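Local coordinates for secreted hemophore CSA2 (Candida albicans, PDB 4Y7S), which binds heme as a secreted hemophore and helps the fungus use iron from human hemoglobin during hyphal growth, at residues N63-A66 with S67-G71. Numbering follows the deposited sequence.
Sequences NCVA and SKCRG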
loop_
_atom_site.group_PDB
_atom_site.type_symbol
_atom_site.label_atom_id
_atom_site.label_comp_id
_atom_site.label_asym_id
_atom_site.label_seq_id
_atom_site.Cartn_x
_atom_site.Cartn_y
_atom_site.Cartn_z
ATOM N N ASN A 63 3.688 -10.587 8.031
ATOM C CA ASN A 63 3.871 -10.293 9.444
ATOM C C ASN A 63 3.509 -11.483 10.297
ATOM O O ASN A 63 4.195 -11.791 11.265
ATOM C CB ASN A 63 3.010 -9.114 9.857
ATOM C CG ASN A 63 3.641 -7.805 9.528
ATOM O OD1 ASN A 63 4.860 -7.703 9.393
ATOM N ND2 ASN A 63 2.819 -6.773 9.423
ATOM N N CYS A 64 2.414 -12.146 9.937
ATOM C CA CYS A 64 1.959 -13.316 10.672
ATOM C C CYS A 64 2.959 -14.487 10.552
ATOM O O CYS A 64 3.299 -15.131 11.545
ATOM C CB CYS A 64 0.570 -13.734 10.170
ATOM S SG CYS A 64 -0.125 -15.229 10.966
ATOM N N VAL A 65 3.447 -14.748 9.342
ATOM C CA VAL A 65 4.415 -15.817 9.161
ATOM C C VAL A 65 5.689 -15.516 9.954
ATOM O O VAL A 65 6.263 -16.416 10.570
ATOM C CB VAL A 65 4.750 -16.030 7.670
ATOM C CG1 VAL A 65 5.989 -16.901 7.492
ATOM C CG2 VAL A 65 3.538 -16.636 6.937
ATOM N N ALA A 66 6.143 -14.267 9.930
ATOM C CA ALA A 66 7.324 -13.887 10.688
ATOM C C ALA A 66 7.146 -14.060 12.194
ATOM O O ALA A 66 8.111 -14.245 12.912
ATOM C CB ALA A 66 7.705 -12.451 10.386
ATOM N N SER A 67 5.912 -13.987 12.665
ATOM C CA SER A 67 5.624 -14.108 14.088
ATOM C C SER A 67 5.475 -15.566 14.495
ATOM O O SER A 67 5.882 -15.965 15.562
ATOM C CB SER A 67 4.341 -13.358 14.429
ATOM O OG SER A 67 4.468 -11.982 14.112
ATOM N N LYS A 68 4.868 -16.341 13.611
ATOM C CA LYS A 68 4.466 -17.711 13.913
ATOM C C LYS A 68 5.457 -18.779 13.449
ATOM O O LYS A 68 5.403 -19.918 13.920
ATOM C CB LYS A 68 3.107 -17.989 13.252
ATOM C CG LYS A 68 1.954 -17.076 13.679
ATOM C CD LYS A 68 1.448 -17.338 15.056
ATOM C CE LYS A 68 0.314 -16.357 15.389
ATOM N NZ LYS A 68 0.044 -16.329 16.852
ATOM N N CYS A 69 6.327 -18.436 12.497
ATOM C CA CYS A 69 7.262 -19.405 11.884
ATOM C C CYS A 69 8.745 -19.052 12.115
ATOM O O CYS A 69 9.097 -17.875 12.191
ATOM C CB CYS A 69 6.993 -19.503 10.368
ATOM S SG CYS A 69 5.316 -20.056 9.922
ATOM N N ARG A 70 9.602 -20.073 12.223
ATOM C CA ARG A 70 11.049 -19.873 12.371
ATOM C C ARG A 70 11.825 -20.743 11.399
ATOM O O ARG A 70 11.322 -21.766 10.935
ATOM C CB ARG A 70 11.515 -20.206 13.802
ATOM C CG ARG A 70 10.842 -19.412 14.896
ATOM C CD ARG A 70 11.556 -18.100 15.165
ATOM N NE ARG A 70 10.818 -17.266 16.115
ATOM C CZ ARG A 70 9.830 -16.437 15.780
ATOM N NH1 ARG A 70 9.444 -16.312 14.506
ATOM N NH2 ARG A 70 9.220 -15.726 16.721
ATOM N N GLY A 71 13.051 -20.335 11.101
ATOM C CA GLY A 71 13.986 -21.161 10.348
ATOM C C GLY A 71 13.480 -21.547 8.972
ATOM O O GLY A 71 12.908 -20.738 8.251
#
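Arg-70 NH1 donates to Ala-66 O at 2.9 Å and more weakly to Cys-69 O, so one guanidinium nitrogen serves two carbonyls at the C-terminal end of helix 55-68. A bend at chi2 (-87°) folds the arginine chain back to the last turn, where NH1 lies above the Ala-66 carbonyl plane; a cationic side chain probably suits this end, where the helix dipole gathers negative charge. Next to Ala-66, Ser-67 OG donates to Asn-63 O (2.9 Å), beside a weak bond from its own N to the same oxygen. With chi1 at -60° the hydroxyl lies beside the backbone N and reaches back one turn to the carbonyl, as helical serines readily do. Cys-69 N still bonds to Val-65 O at 2.8 Å, though Cys-69 has left helical geometry. Around these bonds, Val-65 CG1 rests on Cys-69 CB (4.0 Å), and Lys-68 CG lies 3.9 Å from Cys-64 SG, its ammonium end leading away. Two CFEM disulfides, Cys-64 to Cys-33 and Cys-69 to Cys-29, tie this helix end to residues 29-33. Val-65 is buried against Leu-105 of helix 99-110 and Phe-77 of helix 72-87, whose N-cap position goes to Gly-71, its positive phi (59°) easy without a side chain.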